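Local structure of putative MAR1 (Leishmania donovani, 1X9G) at residues A[14-19]-A[182-187]; A[50-55]-A[186-191]. The protein is of unknown function, possibly a ribonuclease, and belongs to the isochorismatase superfamily, which includes hydrolases. All coordinates share one frame; numbering follows the deposited sequence.

Contact 1 of 2, residues A[14-19]-A[182-187]; sequences PHYSKG and DPNFKR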
loop_
_atom_site.group_PDB
_atom_site.type_symbol
_atom_site.label_atom_id
_atom_site.label_comp_id
_atom_site.label_asym_id
_atom_site.label_seq_id
_atom_site.Cartn_x
_atom_site.Cartn_y
_atom_site.Cartn_z
ATOM N N PRO A 14 4.142 8.014 21.998
ATOM C CA PRO A 14 4.039 9.183 22.876
ATOM C C PRO A 14 5.403 9.421 23.511
ATOM O O PRO A 14 6.250 8.507 23.443
ATOM C CB PRO A 14 3.006 8.748 23.929
ATOM C CG PRO A 14 3.054 7.266 23.952
ATOM C CD PRO A 14 3.603 6.785 22.620
ATOM N N HIS A 15 5.615 10.617 24.093
ATOM C CA HIS A 15 6.814 10.928 24.893
ATOM C C HIS A 15 7.139 9.767 25.841
ATOM O O HIS A 15 6.244 9.202 26.452
ATOM C CB HIS A 15 6.708 12.276 25.663
ATOM C CG HIS A 15 7.986 12.634 26.360
ATOM N ND1 HIS A 15 8.194 12.394 27.706
ATOM C CD2 HIS A 15 9.173 13.083 25.873
ATOM C CE1 HIS A 15 9.441 12.704 28.025
ATOM N NE2 HIS A 15 10.060 13.118 26.931
ATOM N N TYR A 16 8.417 9.414 25.955
ATOM C CA TYR A 16 8.838 8.248 26.772
ATOM C C TYR A 16 8.286 8.154 28.205
ATOM O O TYR A 16 8.199 7.044 28.758
ATOM C CB TYR A 16 10.369 8.061 26.809
ATOM C CG TYR A 16 11.196 9.219 27.365
ATOM C CD1 TYR A 16 12.068 9.924 26.527
ATOM C CD2 TYR A 16 11.159 9.577 28.726
ATOM C CE1 TYR A 16 12.853 10.973 27.005
ATOM C CE2 TYR A 16 11.956 10.651 29.232
ATOM C CZ TYR A 16 12.804 11.342 28.351
ATOM O OH TYR A 16 13.612 12.405 28.758
ATOM N N SER A 17 7.908 9.299 28.775
ATOM C CA SER A 17 7.462 9.382 30.160
ATOM C C SER A 17 5.961 9.192 30.336
ATOM O O SER A 17 5.475 9.157 31.468
ATOM C CB SER A 17 7.893 10.729 30.778
ATOM O OG SER A 17 7.215 11.806 30.139
ATOM N N LYS A 18 5.225 9.096 29.230
ATOM C CA LYS A 18 3.791 8.784 29.256
ATOM C C LYS A 18 3.612 7.247 29.150
ATOM O O LYS A 18 3.762 6.661 28.068
ATOM C CB LYS A 18 3.080 9.543 28.123
ATOM C CG LYS A 18 1.529 9.435 28.101
ATOM C CD LYS A 18 0.874 10.164 26.880
ATOM C CE LYS A 18 -0.489 9.520 26.437
ATOM N NZ LYS A 18 -0.418 8.196 25.642
ATOM N N GLY A 19 3.346 6.592 30.281
ATOM C CA GLY A 19 3.114 5.140 30.319
ATOM C C GLY A 19 4.374 4.296 30.335
ATOM O O GLY A 19 5.406 4.739 30.837
ATOM N N ASP A 182 15.362 18.107 25.244
ATOM C CA ASP A 182 14.871 17.128 26.204
ATOM C C ASP A 182 16.034 16.722 27.098
ATOM O O ASP A 182 17.145 16.574 26.593
ATOM C CB ASP A 182 14.340 15.893 25.458
ATOM C CG ASP A 182 13.590 14.956 26.365
ATOM O OD1 ASP A 182 12.378 15.181 26.569
ATOM O OD2 ASP A 182 14.209 14.014 26.893
ATOM N N PRO A 183 15.780 16.513 28.414
ATOM C CA PRO A 183 16.892 16.227 29.343
ATOM C C PRO A 183 17.660 15.003 28.876
ATOM O O PRO A 183 18.872 14.862 29.146
ATOM C CB PRO A 183 16.184 15.943 30.673
ATOM C CG PRO A 183 14.907 16.662 30.587
ATOM C CD PRO A 183 14.489 16.543 29.129
ATOM N N ASN A 184 16.970 14.129 28.146
ATOM C CA ASN A 184 17.633 12.913 27.698
ATOM C C ASN A 184 18.199 12.919 26.273
ATOM O O ASN A 184 18.845 11.955 25.861
ATOM C CB ASN A 184 16.816 11.672 28.044
ATOM C CG ASN A 184 16.980 11.292 29.483
ATOM O OD1 ASN A 184 18.103 11.066 29.953
ATOM N ND2 ASN A 184 15.878 11.239 30.208
ATOM N N PHE A 185 18.033 14.047 25.589
ATOM C CA PHE A 185 18.409 14.141 24.206
ATOM C C PHE A 185 19.879 13.880 23.845
ATOM O O PHE A 185 20.128 13.087 22.950
ATOM C CB PHE A 185 17.884 15.415 23.523
ATOM C CG PHE A 185 18.197 15.445 22.067
ATOM C CD1 PHE A 185 19.086 16.373 21.549
ATOM C CD2 PHE A 185 17.682 14.446 21.216
ATOM C CE1 PHE A 185 19.410 16.355 20.170
ATOM C CE2 PHE A 185 18.006 14.403 19.868
ATOM C CZ PHE A 185 18.866 15.358 19.334
ATOM N N LYS A 186 20.817 14.557 24.486
ATOM C CA LYS A 186 22.270 14.371 24.287
ATOM C C LYS A 186 22.676 12.903 24.353
ATOM O O LYS A 186 23.498 12.432 23.555
ATOM C CB LYS A 186 23.036 15.138 25.394
ATOM C CG LYS A 186 24.581 15.377 25.191
ATOM C CD LYS A 186 24.884 16.840 24.722
ATOM C CE LYS A 186 26.360 17.245 24.970
ATOM N NZ LYS A 186 26.629 17.772 26.380
ATOM N N ARG A 187 22.112 12.191 25.323
ATOM C CA ARG A 187 22.366 10.769 25.468
ATOM C C ARG A 187 21.814 9.972 24.283
ATOM O O ARG A 187 22.520 9.150 23.701
ATOM C CB ARG A 187 21.770 10.248 26.782
ATOM C CG ARG A 187 22.716 10.239 27.993
ATOM C CD ARG A 187 21.931 9.854 29.247
ATOM N NE ARG A 187 22.173 8.467 29.659
ATOM C CZ ARG A 187 21.767 7.922 30.815
ATOM N NH1 ARG A 187 21.054 8.639 31.690
ATOM N NH2 ARG A 187 22.055 6.648 31.093
#

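Contact 2 of 2, residues A[50-55]-A[186-191]; sequences ARLHEV and KRISKL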
loop_
_atom_site.group_PDB
_atom_site.type_symbol
_atom_site.label_atom_id
_atom_site.label_comp_id
_atom_site.label_asym_id
_atom_site.label_seq_id
_atom_site.Cartn_x
_atom_site.Cartn_y
_atom_site.Cartn_z
ATOM N N ALA A 50 18.679 -1.206 23.211
ATOM C CA ALA A 50 19.179 -1.737 24.482
ATOM C C ALA A 50 19.731 -0.572 25.230
ATOM O O ALA A 50 19.330 -0.336 26.365
ATOM C CB ALA A 50 20.258 -2.823 24.275
ATOM N N ARG A 51 20.593 0.193 24.551
ATOM C CA ARG A 51 21.215 1.391 25.118
ATOM C C ARG A 51 20.183 2.466 25.429
ATOM O O ARG A 51 20.294 3.173 26.450
ATOM C CB ARG A 51 22.297 1.945 24.187
ATOM C CG ARG A 51 23.371 0.910 23.727
ATOM C CD ARG A 51 24.268 0.427 24.842
ATOM N NE ARG A 51 23.643 -0.529 25.754
ATOM C CZ ARG A 51 23.443 -1.821 25.468
ATOM N NH1 ARG A 51 23.751 -2.292 24.247
ATOM N NH2 ARG A 51 22.889 -2.643 26.382
ATOM N N LEU A 52 19.186 2.594 24.557
ATOM C CA LEU A 52 18.070 3.502 24.782
ATOM C C LEU A 52 17.310 3.214 26.092
ATOM O O LEU A 52 16.942 4.144 26.815
ATOM C CB LEU A 52 17.090 3.487 23.582
ATOM C CG LEU A 52 15.866 4.395 23.778
ATOM C CD1 LEU A 52 16.414 5.785 23.946
ATOM C CD2 LEU A 52 14.795 4.340 22.674
ATOM N N HIS A 53 17.026 1.941 26.344
ATOM C CA HIS A 53 16.265 1.551 27.519
ATOM C C HIS A 53 17.048 1.859 28.810
ATOM O O HIS A 53 16.449 2.296 29.797
ATOM C CB HIS A 53 15.864 0.072 27.432
ATOM C CG HIS A 53 15.809 -0.639 28.751
ATOM N ND1 HIS A 53 14.800 -0.438 29.669
ATOM C CD2 HIS A 53 16.633 -1.572 29.293
ATOM C CE1 HIS A 53 15.007 -1.212 30.721
ATOM N NE2 HIS A 53 16.118 -1.904 30.521
ATOM N N GLU A 54 18.370 1.650 28.787
ATOM C CA GLU A 54 19.263 2.089 29.873
ATOM C C GLU A 54 19.203 3.597 30.125
ATOM O O GLU A 54 19.261 4.017 31.257
ATOM C CB GLU A 54 20.690 1.631 29.615
ATOM C CG GLU A 54 20.762 0.135 29.703
ATOM C CD GLU A 54 21.979 -0.455 29.062
ATOM O OE1 GLU A 54 22.583 0.196 28.185
ATOM O OE2 GLU A 54 22.325 -1.599 29.434
ATOM N N VAL A 55 19.041 4.398 29.067
ATOM C CA VAL A 55 18.760 5.834 29.217
ATOM C C VAL A 55 17.466 6.050 30.017
ATOM O O VAL A 55 17.411 6.905 30.888
ATOM C CB VAL A 55 18.679 6.580 27.852
ATOM C CG1 VAL A 55 18.301 8.009 28.061
ATOM C CG2 VAL A 55 19.984 6.535 27.101
ATOM N N LYS A 186 20.817 14.557 24.486
ATOM C CA LYS A 186 22.270 14.371 24.287
ATOM C C LYS A 186 22.676 12.903 24.353
ATOM O O LYS A 186 23.498 12.432 23.555
ATOM C CB LYS A 186 23.036 15.138 25.394
ATOM C CG LYS A 186 24.581 15.377 25.191
ATOM C CD LYS A 186 24.884 16.840 24.722
ATOM C CE LYS A 186 26.360 17.245 24.970
ATOM N NZ LYS A 186 26.629 17.772 26.380
ATOM N N ARG A 187 22.112 12.191 25.323
ATOM C CA ARG A 187 22.366 10.769 25.468
ATOM C C ARG A 187 21.814 9.972 24.283
ATOM O O ARG A 187 22.520 9.150 23.701
ATOM C CB ARG A 187 21.770 10.248 26.782
ATOM C CG ARG A 187 22.716 10.239 27.993
ATOM C CD ARG A 187 21.931 9.854 29.247
ATOM N NE ARG A 187 22.173 8.467 29.659
ATOM C CZ ARG A 187 21.767 7.922 30.815
ATOM N NH1 ARG A 187 21.054 8.639 31.690
ATOM N NH2 ARG A 187 22.055 6.648 31.093
ATOM N N ILE A 188 20.552 10.245 23.933
ATOM C CA ILE A 188 19.822 9.554 22.883
ATOM C C ILE A 188 20.353 9.934 21.507
ATOM O O ILE A 188 20.488 9.076 20.621
ATOM C CB ILE A 188 18.317 9.822 23.011
ATOM C CG1 ILE A 188 17.811 9.229 24.335
ATOM C CG2 ILE A 188 17.566 9.215 21.836
ATOM C CD1 ILE A 188 16.327 9.442 24.653
ATOM N N SER A 189 20.671 11.218 21.341
ATOM C CA SER A 189 21.304 11.738 20.123
ATOM C C SER A 189 22.558 10.931 19.762
ATOM O O SER A 189 22.833 10.677 18.591
ATOM C CB SER A 189 21.651 13.225 20.326
ATOM O OG SER A 189 22.316 13.798 19.215
ATOM N N LYS A 190 23.307 10.529 20.785
ATOM C CA LYS A 190 24.569 9.839 20.611
ATOM C C LYS A 190 24.410 8.455 19.966
ATOM O O LYS A 190 25.258 8.019 19.169
ATOM C CB LYS A 190 25.281 9.779 21.984
ATOM C CG LYS A 190 26.104 8.520 22.305
ATOM C CD LYS A 190 26.026 8.163 23.799
ATOM C CE LYS A 190 24.905 7.138 24.113
ATOM N NZ LYS A 190 25.438 5.769 24.526
ATOM N N LEU A 191 23.330 7.771 20.324
ATOM C CA LEU A 191 22.940 6.510 19.696
ATOM C C LEU A 191 22.734 6.677 18.188
ATOM O O LEU A 191 23.266 5.909 17.387
ATOM C CB LEU A 191 21.657 6.006 20.344
ATOM C CG LEU A 191 21.811 5.693 21.824
ATOM C CD1 LEU A 191 20.501 5.315 22.490
ATOM C CD2 LEU A 191 22.851 4.566 21.958
#

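Contact 1 of 2, residues A[14-19]-A[182-187]
His-15 reaches Asp-182 with its imidazole edge: NE2 donates to OD1 over 3.1 Å, in a His-carboxylate hydrogen bond that is noticeably bent, with an N-H...O angle of 144°. The acceptor is tilted out of the ring plane, and NE2 meets OD1 of Asp-182 on its syn side but well out of the carboxylate plane. At the other nitrogen, His-15 ND1 lies 2.7 Å from Ser-17 OG, a hydrogen bond in the plane of the ring, so the imidazole is held at both nitrogens.

Tyr-16 comes next, the residue most covered by the other segment. Its chi1 of 59° sets CG between the backbone N and the carbonyl carbon, and the ring lies against the imidazole, with His-15 CE1 over its centre. The carboxylate oxygen OD2 of Asp-182 lies at the edge of the phenol ring, near its plane, with the two planes 87° apart, and Tyr-16 OH donates to the syn lone pair of Asp-182 OD2 at 2.5 Å.

The principle illustrated is that a capping residue can serve two structures at once. Asp-182 opens the type I turn that leads into helix 185-191, and its OD2 takes a capping bond from Asn-184 N (3.0 Å) on the anti side while Tyr-16 occupies the syn side. The loop ahead of strand 21-26, the first strand in sequence and an interior one of the parallel sheet, is thereby tied to the start of the C-terminal helix.

The hydroxyl of Tyr-16 also accepts from Asn-184 ND2 at 2.9 Å, the bond lying close to the amide plane, so one oxygen both gives and receives. The type I turn from His-15 to Lys-18 is closed by Lys-18 N bonding to His-15 O.

Contact 2 of 2, residues A[50-55]-A[186-191]
Helices 50-55 and 186-191 run almost exactly antiparallel, at 178° between their directions, with axes 10.0 Å apart at closest approach; the last helix of the chain thus packs on helix 39-55, which follows the first strand of the parallel sheet. At one end Leu-191 lies over the start of segment 50-55: its CD2 presses on Arg-51 CB at 3.5 Å, while CD1 rests near the backbone N and CB of Leu-52. In the middle Leu-52 and Ile-188 touch through their methyls, CD1 to CD1 at 3.7 Å. The extended chi2 of Ile-188 (178°) carries CD1 out to this meeting, and its CG1 also touches Val-55 CG1 at 4.0 Å. Leu-173 of helix 169-176 packs on Leu-52, Ile-188 and Leu-191 alike, making a third wall for this apolar seam.

At the other end Val-55 CG2 lies 3.9 Å from Arg-187 NE. The arginine chain bends at chi3 and lays one guanidinium face over Val-55 CA, off-centre, a pose that may owe something to a crystal neighbour.

Arg-51 gives the interface only its CB and CG; its bent chain leads the guanidinium away, to Glu-54 on the same helix, where NE makes a nearly straight 2.7 Å salt bridge to OE1. No hydrogen bond joins the two segments, consistent with attachment mainly through aliphatic surface, while Arg-51's charge is met by Glu-54 and by Thr-80 O, away from the apolar seam.

In the fold
Contacts 1 and 2 illustrate how a short C-terminal helix can be fastened to a fold at successive points. Their centres lie about 10 Å apart, on the same side of the chain's centre, and both use helix 185-191: segment 182-187 brings its beginning to the loop ahead of strand 21-26, whereas the body of the helix, in segment 186-191, lies along helix 39-55. In chain order the partners come as 14-19, 50-55 and then the shared stretch. The two contacts meet where Asn-184 OD1 packs on Val-55 CG1 at 3.6 Å. A polar, surface contact thus passes into a partly buried apolar one, joining the end of the chain to elements near its beginning.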